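Side-chain contacts in superoxide dismutase [Mn/Fe] (Aeropyrum pernix, PDB 3AK2), which catalyses the disproportionation of superoxide into dioxygen and hydrogen peroxide at a metal site that works with either manganese or iron: residues N17-E20 against P21-E25; G94-G97 against G98-D102; I58-V62 against R63-R67; E48-E51 against K52-G56; V147-H150 against N151-M154. One frame throughout, in Å; residues are numbered along the deposited sequence.

How the interactions relate
Interactions 3 and 4 belong together at the far end of the helical hairpin. Their centres lie about 10 Å apart, and Ile58 CG1 packs on Lys52 CB at 3.6 Å. Interaction 1 stands at the other end of the same long helix 25-54, its centre about 42 Å from that of interaction 4; it approaches interaction 2 to about 9 Å between nearest atoms. Interaction 5 is nearest the catalytic metal: the His150 side chain comes about 5 Å from manganese, against about 10 Å for Ile23 of interaction 1. Manganese itself is held by His31, His79, Asp165 and His169. Between subunits, Arg67 of interaction 3 forms a salt bridge with Glu148 of the second subunit.

Interaction 1: N17-E20 against P21-E25; sequences NALE and PYIIE
Glu20 lays its carboxylate over the start of a helix, where OE2 accepts the backbone N-H of Glu25 at 3.0 Å. The bond is fairly straight, 157° at the hydrogen, and reaches the oxygen on its anti side, a little out of the carboxylate plane. Because CG sits beside the backbone N (chi1 -63°) and the chain is extended beyond it, the acid spans the loop to this amide just after the N-cap residue Ile24. A carboxylate suits the place, since it answers an early N-H of the helix and its charge would probably favour the helix dipole.

Glu25 turns its own side chain back alongside Asn17: CB of Asn17 lies 3.7 Å from Glu25 OE2, with amide and carboxylate planes only 18° apart. A water ties the pair, accepting from Asn17 N and donating to Glu25 OE2 at 2.8 Å.

Inside the loop, a type I turn from Asn17 to Glu20 is followed by a cis peptide before Pro21, whose CD rests 3.7 Å above the Tyr22 ring, toward its rim. The carbonyl O of Leu19 accepts Ile23 N at 3.1 Å and, more weakly, Tyr22 N. A second water bridges the backbone N-H of Leu19 and the carbonyl of Ile23. Leu19 and Ile23, branched, apolar and both buried, meet through their CD1 atoms at 4.2 Å.

Both rest on Met28 of helix 25-54, while Gln174 of the short helix 172-175 binds the backbone of Pro21 and Ile24, joining this N-terminal loop to the C-terminal part of the fold.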
loop_
_atom_site.group_PDB
_atom_site.type_symbol
_atom_site.label_atom_id
_atom_site.label_comp_id
_atom_site.label_asym_id
_atom_site.label_seq_id
_atom_site.Cartn_x
_atom_site.Cartn_y
_atom_site.Cartn_z
ATOM N N ASN A 17 -22.738 22.360 13.728
ATOM C CA ASN A 17 -24.049 21.704 13.674
ATOM C C ASN A 17 -24.831 21.966 12.382
ATOM O O ASN A 17 -25.987 21.559 12.255
ATOM C CB ASN A 17 -24.895 22.064 14.908
ATOM C CG ASN A 17 -25.366 23.512 14.908
ATOM O OD1 ASN A 17 -25.006 24.310 14.041
ATOM N ND2 ASN A 17 -26.185 23.854 15.895
ATOM N N ALA A 18 -24.191 22.624 11.420
ATOM C CA ALA A 18 -24.893 23.097 10.225
ATOM C C ALA A 18 -25.263 22.008 9.220
ATOM O O ALA A 18 -26.074 22.248 8.326
ATOM C CB ALA A 18 -24.100 24.195 9.544
ATOM N N LEU A 19 -24.678 20.820 9.364
ATOM C CA LEU A 19 -24.963 19.720 8.437
ATOM C C LEU A 19 -25.940 18.691 8.999
ATOM O O LEU A 19 -26.186 17.646 8.389
ATOM C CB LEU A 19 -23.668 19.048 7.965
ATOM C CG LEU A 19 -22.642 19.945 7.261
ATOM C CD1 LEU A 19 -21.540 19.091 6.656
ATOM C CD2 LEU A 19 -23.261 20.842 6.189
ATOM N N GLU A 20 -26.500 19.001 10.166
ATOM C CA GLU A 20 -27.534 18.165 10.765
ATOM C C GLU A 20 -28.802 18.213 9.914
ATOM O O GLU A 20 -29.080 19.231 9.278
ATOM C CB GLU A 20 -27.802 18.596 12.208
ATOM C CG GLU A 20 -26.573 18.423 13.092
ATOM C CD GLU A 20 -26.866 18.441 14.574
ATOM O OE1 GLU A 20 -27.893 19.026 14.987
ATOM O OE2 GLU A 20 -26.050 17.867 15.332
ATOM N N PRO A 21 -29.570 17.110 9.888
ATOM C CA PRO A 21 -29.376 15.873 10.647
ATOM C C PRO A 21 -28.422 14.859 10.001
ATOM O O PRO A 21 -28.192 13.796 10.567
ATOM C CB PRO A 21 -30.788 15.290 10.690
ATOM C CG PRO A 21 -31.382 15.703 9.395
ATOM C CD PRO A 21 -30.788 17.051 9.058
ATOM N N TYR A 22 -27.875 15.196 8.836
ATOM C CA TYR A 22 -27.118 14.236 8.024
ATOM C C TYR A 22 -25.743 13.882 8.579
ATOM O O TYR A 22 -25.328 12.725 8.513
ATOM C CB TYR A 22 -27.051 14.719 6.575
ATOM C CG TYR A 22 -28.438 14.976 6.041
ATOM C CD1 TYR A 22 -28.904 16.276 5.837
ATOM C CD2 TYR A 22 -29.310 13.916 5.801
ATOM C CE1 TYR A 22 -30.203 16.506 5.372
ATOM C CE2 TYR A 22 -30.600 14.133 5.342
ATOM C CZ TYR A 22 -31.038 15.424 5.127
ATOM O OH TYR A 22 -32.323 15.621 4.668
ATOM N N ILE A 23 -25.048 14.872 9.132
ATOM C CA ILE A 23 -23.806 14.626 9.860
ATOM C C ILE A 23 -23.866 15.416 11.161
ATOM O O ILE A 23 -23.983 16.640 11.139
ATOM C CB ILE A 23 -22.544 15.008 9.043
ATOM C CG1 ILE A 23 -22.583 14.374 7.647
ATOM C CG2 ILE A 23 -21.290 14.571 9.790
ATOM C CD1 ILE A 23 -21.492 14.859 6.701
ATOM N N ILE A 24 -23.789 14.712 12.289
ATOM C CA ILE A 24 -23.986 15.341 13.602
ATOM C C ILE A 24 -22.849 16.277 14.014
ATOM O O ILE A 24 -21.699 16.131 13.568
ATOM C CB ILE A 24 -24.251 14.307 14.738
ATOM C CG1 ILE A 24 -23.113 13.283 14.837
ATOM C CG2 ILE A 24 -25.617 13.634 14.556
ATOM C CD1 ILE A 24 -23.156 12.422 16.095
ATOM N N GLU A 25 -23.188 17.229 14.878
ATOM C CA GLU A 25 -22.253 18.239 15.360
ATOM C C GLU A 25 -20.979 17.647 15.958
ATOM O O GLU A 25 -19.887 18.154 15.694
ATOM C CB GLU A 25 -22.941 19.150 16.386
ATOM C CG GLU A 25 -22.067 20.276 16.931
ATOM C CD GLU A 25 -22.784 21.140 17.954
ATOM O OE1 GLU A 25 -23.470 20.580 18.835
ATOM O OE2 GLU A 25 -22.649 22.379 17.883
HETATM O O HOH W 1 -22.318 24.385 15.941
HETATM O O HOH W 2 -23.489 19.320 11.459
#

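Interaction 2: G94-G97 against G98-D102; sequences GTPG and GRVAD
With chi1 at 168°, Val100 turns its CG1 away from its own backbone N and across to the ring of Pro96, where it meets CB at 3.9 Å and CG only slightly farther off. The two side chains cross at about a right angle, a methyl set against the ring's carbons. The proline suits its place: its ring is rigid, brings two carbons to one valine methyl, and leaves the chain running up to the helix.

Two glycines, Gly97 and Gly98, lead into helix 98-108. Gly98 has a positive phi of 59°, a backbone shape that glycine adopts easily, and it lets the chain swing out of the loop. The carbonyl O of Gly97 accepts the N-H of Ala101 at 3.1 Å; the bond is nearly straight at the hydrogen, although the donor stands above the carbonyl plane. Both carbonyl oxygens, Gly97 O and Pro96 O, lie 3.4 Å from Ala101 CB, close quarters that a small methyl suits.

Residues outside complete the arrangement. Glu196 of helix 192-205 accepts the N-H groups of Arg99 and Val100 with its two carboxylate oxygens, and Pro96 packs on Trp192 and Phe111.

Across the contact itself one backbone bond supplies the polar grip; the apolar touch is that of Pro96 on Val100, and the Ala101 methyl rests against carbonyl oxygens. Its chemistry is therefore that of a helix beginning held by its backbone, with the carboxylate from another helix probably also easing the helix dipole.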
loop_
_atom_site.group_PDB
_atom_site.type_symbol
_atom_site.label_atom_id
_atom_site.label_comp_id
_atom_site.label_asym_id
_atom_site.label_seq_id
_atom_site.Cartn_x
_atom_site.Cartn_y
_atom_site.Cartn_z
ATOM N N GLY A 94 -29.750 18.152 -3.451
ATOM C CA GLY A 94 -30.370 18.297 -4.760
ATOM C C GLY A 94 -29.526 17.730 -5.884
ATOM O O GLY A 94 -28.650 16.887 -5.663
ATOM N N THR A 95 -29.796 18.208 -7.094
ATOM C CA THR A 95 -29.148 17.710 -8.300
ATOM C C THR A 95 -28.444 18.862 -9.006
ATOM O O THR A 95 -28.990 19.968 -9.075
ATOM C CB THR A 95 -30.173 17.076 -9.263
ATOM O OG1 THR A 95 -31.155 18.055 -9.619
ATOM C CG2 THR A 95 -30.868 15.882 -8.615
ATOM N N PRO A 96 -27.230 18.613 -9.533
ATOM C CA PRO A 96 -26.447 19.670 -10.161
ATOM C C PRO A 96 -26.994 20.128 -11.509
ATOM O O PRO A 96 -27.721 19.389 -12.180
ATOM C CB PRO A 96 -25.079 19.013 -10.366
ATOM C CG PRO A 96 -25.378 17.573 -10.506
ATOM C CD PRO A 96 -26.519 17.321 -9.564
ATOM N N GLY A 97 -26.639 21.356 -11.874
ATOM C CA GLY A 97 -26.852 21.871 -13.219
ATOM C C GLY A 97 -25.512 22.196 -13.851
ATOM O O GLY A 97 -24.485 21.612 -13.486
ATOM N N GLY A 98 -25.528 23.116 -14.811
ATOM C CA GLY A 98 -24.314 23.645 -15.420
ATOM C C GLY A 98 -23.406 22.630 -16.084
ATOM O O GLY A 98 -23.867 21.621 -16.628
ATOM N N ARG A 99 -22.106 22.910 -16.027
ATOM C CA ARG A 99 -21.096 22.083 -16.678
ATOM C C ARG A 99 -20.958 20.713 -16.015
ATOM O O ARG A 99 -20.705 19.718 -16.697
ATOM C CB ARG A 99 -19.741 22.799 -16.722
ATOM C CG ARG A 99 -19.749 24.167 -17.419
ATOM C CD ARG A 99 -20.050 24.080 -18.921
ATOM N NE ARG A 99 -19.010 23.383 -19.681
ATOM C CZ ARG A 99 -17.922 23.961 -20.184
ATOM N NH1 ARG A 99 -17.043 23.235 -20.863
ATOM N NH2 ARG A 99 -17.703 25.260 -20.011
ATOM N N VAL A 100 -21.132 20.668 -14.693
ATOM C CA VAL A 100 -21.104 19.407 -13.945
ATOM C C VAL A 100 -22.184 18.454 -14.462
ATOM O O VAL A 100 -21.894 17.304 -14.789
ATOM C CB VAL A 100 -21.258 19.631 -12.414
ATOM C CG1 VAL A 100 -21.519 18.319 -11.685
ATOM C CG2 VAL A 100 -20.023 20.299 -11.844
ATOM N N ALA A 101 -23.423 18.939 -14.552
ATOM C CA ALA A 101 -24.520 18.129 -15.077
ATOM C C ALA A 101 -24.265 17.701 -16.519
ATOM O O ALA A 101 -24.572 16.574 -16.895
ATOM C CB ALA A 101 -25.838 18.870 -14.974
ATOM N N ASP A 102 -23.693 18.601 -17.316
ATOM C CA ASP A 102 -23.408 18.300 -18.717
ATOM C C ASP A 102 -22.425 17.141 -18.862
ATOM O O ASP A 102 -22.671 16.203 -19.618
ATOM C CB ASP A 102 -22.890 19.532 -19.458
ATOM C CG ASP A 102 -22.668 19.264 -20.931
ATOM O OD1 ASP A 102 -23.641 18.877 -21.614
ATOM O OD2 ASP A 102 -21.522 19.423 -21.399
#

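Interaction 3: I58-V62 against R63-R67; sequences IQIDV and RAVMR
The carboxylate of Asp61 is met from above its plane: Ala64 N lies 63° out of that plane and donates a hydrogen bond to OD2 at 3.0 Å. Ala64 CB sits 3.5 Å from Asp61 CG, its small methyl leaving the acid close to the helix. Across at the guanidinium of Arg63, a water lies in plane at the edge, accepting from NE and donating to Asp61 OD1 at 2.8 Å. The Arg67 guanidinium carries Arg63 CD over the centre of one face.

Asp61 is the N-cap of helix 62-82; CG anti to the backbone N (chi1 178°) carries OD2 round to the amide, and its carbonyl O takes Val65 N at 3.0 Å. Val62 and Met66, one turn apart, lie side by side, with CG1 of Val62 3.6 Å from Met66 CE, a beta-branched methyl beside the end of a flexible thioether chain. Ile60 CB touches Val65 CG2 at 4.0 Å.

Arg63 reaches onward to Thr124 O of the second subunit and Asp68 of the third. Asp61 thus probably stabilises the positive end of the helix dipole, while a single water couples the cap to an arginine committed to the subunit interface.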
loop_
_atom_site.group_PDB
_atom_site.type_symbol
_atom_site.label_atom_id
_atom_site.label_comp_id
_atom_site.label_asym_id
_atom_site.label_seq_id
_atom_site.Cartn_x
_atom_site.Cartn_y
_atom_site.Cartn_z
ATOM N N ILE A 58 20.346 18.025 11.504
ATOM C CA ILE A 58 19.929 16.688 11.931
ATOM C C ILE A 58 20.131 15.679 10.813
ATOM O O ILE A 58 20.324 16.055 9.655
ATOM C CB ILE A 58 18.426 16.633 12.355
ATOM C CG1 ILE A 58 17.508 16.901 11.150
ATOM C CG2 ILE A 58 18.133 17.586 13.516
ATOM C CD1 ILE A 58 16.024 16.659 11.409
ATOM N N GLN A 59 20.081 14.400 11.178
ATOM C CA GLN A 59 20.022 13.309 10.217
ATOM C C GLN A 59 18.567 12.917 10.040
ATOM O O GLN A 59 17.806 12.878 11.013
ATOM C CB GLN A 59 20.800 12.090 10.721
ATOM C CG GLN A 59 22.264 12.356 11.068
ATOM C CD GLN A 59 23.087 12.737 9.858
ATOM O OE1 GLN A 59 23.130 12.008 8.867
ATOM N NE2 GLN A 59 23.744 13.884 9.931
ATOM N N ILE A 60 18.182 12.632 8.799
ATOM C CA ILE A 60 16.835 12.133 8.517
ATOM C C ILE A 60 16.862 10.876 7.663
ATOM O O ILE A 60 17.809 10.630 6.914
ATOM C CB ILE A 60 15.898 13.189 7.838
ATOM C CG1 ILE A 60 16.400 13.578 6.442
ATOM C CG2 ILE A 60 15.684 14.403 8.744
ATOM C CD1 ILE A 60 15.366 14.325 5.599
ATOM N N ASP A 61 15.804 10.086 7.799
ATOM C CA ASP A 61 15.505 9.010 6.877
ATOM C C ASP A 61 14.604 9.657 5.831
ATOM O O ASP A 61 13.440 9.955 6.103
ATOM C CB ASP A 61 14.784 7.881 7.627
ATOM C CG ASP A 61 14.369 6.717 6.728
ATOM O OD1 ASP A 61 14.310 5.581 7.244
ATOM O OD2 ASP A 61 14.072 6.915 5.533
ATOM N N VAL A 62 15.161 9.904 4.649
ATOM C CA VAL A 62 14.465 10.631 3.588
ATOM C C VAL A 62 13.150 9.939 3.202
ATOM O O VAL A 62 12.107 10.584 3.099
ATOM C CB VAL A 62 15.404 10.852 2.369
ATOM C CG1 VAL A 62 14.644 11.378 1.164
ATOM C CG2 VAL A 62 16.533 11.814 2.742
ATOM N N ARG A 63 13.197 8.625 3.024
ATOM C CA ARG A 63 12.001 7.863 2.679
ATOM C C ARG A 63 10.906 8.021 3.737
ATOM O O ARG A 63 9.740 8.261 3.414
ATOM C CB ARG A 63 12.352 6.388 2.497
ATOM C CG ARG A 63 11.143 5.480 2.331
ATOM C CD ARG A 63 11.575 4.129 1.828
ATOM N NE ARG A 63 12.353 3.409 2.833
ATOM C CZ ARG A 63 13.265 2.482 2.554
ATOM N NH1 ARG A 63 13.905 1.872 3.541
ATOM N NH2 ARG A 63 13.550 2.172 1.294
ATOM N N ALA A 64 11.291 7.896 5.002
ATOM C CA ALA A 64 10.343 7.986 6.102
ATOM C C ALA A 64 9.705 9.368 6.193
ATOM O O ALA A 64 8.484 9.491 6.324
ATOM C CB ALA A 64 11.025 7.631 7.411
ATOM N N VAL A 65 10.522 10.415 6.108
ATOM C CA VAL A 65 9.998 11.771 6.232
ATOM C C VAL A 65 9.067 12.083 5.060
ATOM O O VAL A 65 8.030 12.726 5.234
ATOM C CB VAL A 65 11.120 12.828 6.361
ATOM C CG1 VAL A 65 10.541 14.236 6.367
ATOM C CG2 VAL A 65 11.909 12.602 7.648
ATOM N N MET A 66 9.414 11.599 3.872
ATOM C CA MET A 66 8.546 11.830 2.723
ATOM C C MET A 66 7.241 11.041 2.788
ATOM O O MET A 66 6.202 11.537 2.355
ATOM C CB MET A 66 9.295 11.616 1.414
ATOM C CG MET A 66 10.337 12.688 1.200
ATOM S SD MET A 66 11.375 12.423 -0.231
ATOM C CE MET A 66 12.418 13.881 -0.121
ATOM N N ARG A 67 7.281 9.835 3.359
ATOM C CA ARG A 67 6.049 9.098 3.631
ATOM C C ARG A 67 5.149 9.864 4.604
ATOM O O ARG A 67 3.930 9.913 4.414
ATOM C CB ARG A 67 6.357 7.702 4.169
ATOM C CG ARG A 67 6.706 6.678 3.102
ATOM C CD ARG A 67 7.285 5.425 3.732
ATOM N NE ARG A 67 7.445 4.346 2.760
ATOM C CZ ARG A 67 8.107 3.218 2.995
ATOM N NH1 ARG A 67 8.713 3.029 4.165
ATOM N NH2 ARG A 67 8.177 2.285 2.053
HETATM O O HOH W 3 12.446 4.192 5.677
#

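Interaction 4: E48-E51 against K52-G56; sequences EKIE and KHLKG
Ile50 and Leu54, one turn apart, lie side by side and point the same way in the last turns of helix 25-54, Ile50 CG2 touching Leu54 CD1 at 3.8 Å. The helix ends just beyond them in a Schellman motif: Gly56 leaves it with a positive phi of 71°, a backbone shape glycine takes readily, and Gly56 N bonds back to His53 O at 3.0 Å. The Ile50-Leu54 side is the closely packed one. Branched aliphatic residues suit it, because Ile50 also packs on Val65 of helix 62-82 and on Leu117 of the second subunit. Beneath them, Leu54 N donates to Ile50 O at 2.9 Å and His53 N to Lys49 O at the same length.

The charged side is looser. Glu48 and Lys52 run alongside each other, with CG of the acid 3.9 Å from Lys52 CE, yet the salt bridge from OE2 to NZ is long. Glu51 and Lys55 cross instead; a bend at chi3 (-69°) folds the lysine back over the glutamate, so the carbon chains touch more closely than the charges do. Such i, i+4 pairs of opposite charge suit an outer helical face, though their attraction here is probably modest. Glu51 OE1 has a firmer partner in Ser3 OG.

In the last pair Lys55 CE comes within 3.6 Å of Glu51 CG, whereas the salt bridge from Lys55 NZ to Glu51 OE1 is long, at 3.9 Å.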
loop_
_atom_site.group_PDB
_atom_site.type_symbol
_atom_site.label_atom_id
_atom_site.label_comp_id
_atom_site.label_asym_id
_atom_site.label_seq_id
_atom_site.Cartn_x
_atom_site.Cartn_y
_atom_site.Cartn_z
ATOM N N GLU A 48 9.557 20.559 8.514
ATOM C CA GLU A 48 10.548 21.035 9.475
ATOM C C GLU A 48 11.771 20.117 9.514
ATOM O O GLU A 48 12.911 20.591 9.589
ATOM C CB GLU A 48 9.933 21.154 10.865
ATOM C CG GLU A 48 10.870 21.742 11.901
ATOM C CD GLU A 48 10.194 21.989 13.229
ATOM O OE1 GLU A 48 9.280 21.216 13.592
ATOM O OE2 GLU A 48 10.584 22.959 13.914
ATOM N N LYS A 49 11.536 18.808 9.458
ATOM C CA LYS A 49 12.627 17.838 9.389
ATOM C C LYS A 49 13.461 17.999 8.122
ATOM O O LYS A 49 14.693 17.947 8.173
ATOM C CB LYS A 49 12.094 16.414 9.512
ATOM C CG LYS A 49 11.573 16.104 10.901
ATOM C CD LYS A 49 10.811 14.798 10.955
ATOM C CE LYS A 49 10.053 14.691 12.269
ATOM N NZ LYS A 49 9.233 13.454 12.337
ATOM N N ILE A 50 12.795 18.200 6.988
ATOM C CA ILE A 50 13.498 18.434 5.735
ATOM C C ILE A 50 14.348 19.704 5.840
ATOM O O ILE A 50 15.519 19.703 5.451
ATOM C CB ILE A 50 12.525 18.469 4.531
ATOM C CG1 ILE A 50 11.888 17.087 4.347
ATOM C CG2 ILE A 50 13.252 18.897 3.252
ATOM C CD1 ILE A 50 10.717 17.030 3.388
ATOM N N GLU A 51 13.773 20.763 6.403
ATOM C CA GLU A 51 14.494 22.021 6.612
ATOM C C GLU A 51 15.752 21.837 7.471
ATOM O O GLU A 51 16.842 22.277 7.090
ATOM C CB GLU A 51 13.565 23.070 7.227
ATOM C CG GLU A 51 14.206 24.431 7.439
ATOM C CD GLU A 51 13.239 25.461 7.988
ATOM O OE1 GLU A 51 13.339 26.633 7.578
ATOM O OE2 GLU A 51 12.376 25.108 8.827
ATOM N N LYS A 52 15.602 21.185 8.620
ATOM C CA LYS A 52 16.736 20.939 9.512
ATOM C C LYS A 52 17.816 20.078 8.849
ATOM O O LYS A 52 19.015 20.306 9.050
ATOM C CB LYS A 52 16.258 20.299 10.814
ATOM C CG LYS A 52 15.522 21.247 11.746
ATOM C CD LYS A 52 15.027 20.512 12.976
ATOM C CE LYS A 52 14.177 21.410 13.854
ATOM N NZ LYS A 52 13.527 20.638 14.951
ATOM N N HIS A 53 17.391 19.095 8.061
ATOM C CA HIS A 53 18.310 18.284 7.266
ATOM C C HIS A 53 19.112 19.147 6.293
ATOM O O HIS A 53 20.339 19.038 6.223
ATOM C CB HIS A 53 17.553 17.194 6.500
ATOM C CG HIS A 53 18.310 16.639 5.331
ATOM N ND1 HIS A 53 19.267 15.656 5.462
ATOM C CD2 HIS A 53 18.254 16.937 4.010
ATOM C CE1 HIS A 53 19.767 15.370 4.272
ATOM N NE2 HIS A 53 19.170 16.134 3.374
ATOM N N LEU A 54 18.413 20.003 5.551
ATOM C CA LEU A 54 19.040 20.858 4.548
ATOM C C LEU A 54 19.989 21.878 5.176
ATOM O O LEU A 54 20.955 22.300 4.542
ATOM C CB LEU A 54 17.979 21.562 3.692
ATOM C CG LEU A 54 17.171 20.708 2.708
ATOM C CD1 LEU A 54 15.924 21.452 2.249
ATOM C CD2 LEU A 54 18.010 20.264 1.511
ATOM N N LYS A 55 19.717 22.253 6.425
ATOM C CA LYS A 55 20.575 23.186 7.161
ATOM C C LYS A 55 21.755 22.494 7.853
ATOM O O LYS A 55 22.577 23.154 8.497
ATOM C CB LYS A 55 19.753 23.995 8.171
ATOM C CG LYS A 55 18.745 24.945 7.530
ATOM C CD LYS A 55 18.061 25.846 8.545
ATOM C CE LYS A 55 17.128 25.069 9.460
ATOM N NZ LYS A 55 16.179 25.968 10.172
ATOM N N GLY A 56 21.843 21.172 7.705
ATOM C CA GLY A 56 22.925 20.379 8.296
ATOM C C GLY A 56 22.829 20.261 9.805
ATOM O O GLY A 56 23.850 20.180 10.495
#

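Interaction 5: V147-H150 against N151-M154; sequences VEKH and NVLM. With EDO (1,2-ethanediol), chain F.
A classic beta bulge ends strand 141-148 beside the manganese site: Asn151 and Val152 both face Glu148. Glu148 N donates to Val152 O at 2.8 Å, and Glu148 O takes two weak bonds in return, from Val152 N at 3.1 Å and Asn151 N at 3.3 Å. Lys149, with a positive phi of 47°, turns the chain at the tip. Val147 closes the base: it makes a bent CA-H...O contact with Val152 O, CA to O 3.4 Å, and its CG2 lies 3.9 Å from Met154 CB, where valine and methionine cross obliquely.

Asn151 has CG between backbone N and carbonyl carbon (chi1 63°), which brings OD1 against Lys149 CB at 3.6 Å. Its ND2 donates to Ser70 OG, while the buried OD1 has no partner in the model. His150 turns away from the bulge to stack on Trp167, beside the manganese.

The extended Glu148 side chain passes Leu153 CD1 with OE1, at 3.8 Å, on its way to Arg67 of the second subunit. OE2 accepts from ethanediol O2 at 2.8 Å and pairs with Lys149 of the fourth subunit; the ethanediol probably comes from the crystallisation liquor. Lys149 in turn reaches Glu126 of that fourth subunit. A buried carboxylate held between an arginine and a lysine of other chains is probably kept ionised. The bulge thus carries His150 toward the metal, and Glu148 and Lys149 toward the charged subunit interface.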
loop_
_atom_site.group_PDB
_atom_site.type_symbol
_atom_site.label_atom_id
_atom_site.label_comp_id
_atom_site.label_asym_id
_atom_site.label_seq_id
_atom_site.Cartn_x
_atom_site.Cartn_y
_atom_site.Cartn_z
ATOM N N VAL A 147 -9.578 6.448 -3.125
ATOM C CA VAL A 147 -8.284 6.653 -2.491
ATOM C C VAL A 147 -8.317 5.935 -1.144
ATOM O O VAL A 147 -9.290 6.068 -0.396
ATOM C CB VAL A 147 -7.974 8.161 -2.317
ATOM C CG1 VAL A 147 -6.712 8.378 -1.492
ATOM C CG2 VAL A 147 -7.858 8.852 -3.677
ATOM N N GLU A 148 -7.280 5.152 -0.851
ATOM C CA GLU A 148 -7.129 4.513 0.459
ATOM C C GLU A 148 -6.216 5.374 1.328
ATOM O O GLU A 148 -5.340 6.071 0.807
ATOM C CB GLU A 148 -6.598 3.084 0.310
ATOM C CG GLU A 148 -7.642 2.133 -0.272
ATOM C CD GLU A 148 -7.159 0.701 -0.444
ATOM O OE1 GLU A 148 -7.771 -0.016 -1.264
ATOM O OE2 GLU A 148 -6.180 0.290 0.227
ATOM N N LYS A 149 -6.415 5.337 2.646
ATOM C CA LYS A 149 -5.824 6.341 3.535
ATOM C C LYS A 149 -6.089 7.715 2.917
ATOM O O LYS A 149 -7.236 8.018 2.601
ATOM C CB LYS A 149 -4.329 6.084 3.793
ATOM C CG LYS A 149 -4.048 4.794 4.576
ATOM C CD LYS A 149 -2.672 4.783 5.252
ATOM C CE LYS A 149 -1.521 4.731 4.272
ATOM N NZ LYS A 149 -0.265 4.550 5.051
ATOM N N HIS A 150 -5.048 8.527 2.731
ATOM C CA HIS A 150 -5.172 9.780 1.983
ATOM C C HIS A 150 -4.356 9.774 0.712
ATOM O O HIS A 150 -4.493 10.672 -0.121
ATOM C CB HIS A 150 -4.699 10.947 2.834
ATOM C CG HIS A 150 -5.466 11.103 4.096
ATOM N ND1 HIS A 150 -4.869 11.231 5.332
ATOM C CD2 HIS A 150 -6.799 11.137 4.311
ATOM C CE1 HIS A 150 -5.810 11.340 6.255
ATOM N NE2 HIS A 150 -6.987 11.285 5.661
ATOM N N ASN A 151 -3.508 8.760 0.566
ATOM C CA ASN A 151 -2.356 8.839 -0.330
ATOM C C ASN A 151 -2.017 7.486 -0.928
ATOM O O ASN A 151 -0.856 7.195 -1.187
ATOM C CB ASN A 151 -1.142 9.384 0.436
ATOM C CG ASN A 151 -0.712 8.472 1.577
ATOM O OD1 ASN A 151 -1.524 7.738 2.154
ATOM N ND2 ASN A 151 0.566 8.525 1.914
ATOM N N VAL A 152 -3.030 6.648 -1.119
ATOM C CA VAL A 152 -2.860 5.357 -1.769
ATOM C C VAL A 152 -3.950 5.266 -2.828
ATOM O O VAL A 152 -5.125 5.519 -2.545
ATOM C CB VAL A 152 -2.952 4.183 -0.758
ATOM C CG1 VAL A 152 -2.806 2.828 -1.460
ATOM C CG2 VAL A 152 -1.895 4.330 0.349
ATOM N N LEU A 153 -3.543 4.929 -4.049
ATOM C CA LEU A 153 -4.406 4.890 -5.249
ATOM C C LEU A 153 -4.632 6.253 -5.883
ATOM O O LEU A 153 -5.122 6.326 -7.011
ATOM C CB LEU A 153 -5.761 4.202 -5.011
ATOM C CG LEU A 153 -5.769 2.808 -4.381
ATOM C CD1 LEU A 153 -7.199 2.300 -4.233
ATOM C CD2 LEU A 153 -4.923 1.821 -5.165
ATOM N N MET A 154 -4.298 7.335 -5.187
ATOM C CA MET A 154 -4.337 8.640 -5.835
ATOM C C MET A 154 -3.246 8.704 -6.898
ATOM O O MET A 154 -2.180 8.104 -6.747
ATOM C CB MET A 154 -4.209 9.787 -4.829
ATOM C CG MET A 154 -4.468 11.166 -5.444
ATOM S SD MET A 154 -6.031 11.237 -6.356
ATOM C CE MET A 154 -5.879 12.819 -7.189
HETATM C C1 EDO F . -2.992 0.716 3.761
HETATM O O1 EDO F . -2.877 1.588 4.890
HETATM C C2 EDO F . -3.748 1.431 2.650
HETATM O O2 EDO F . -5.131 1.068 2.725
#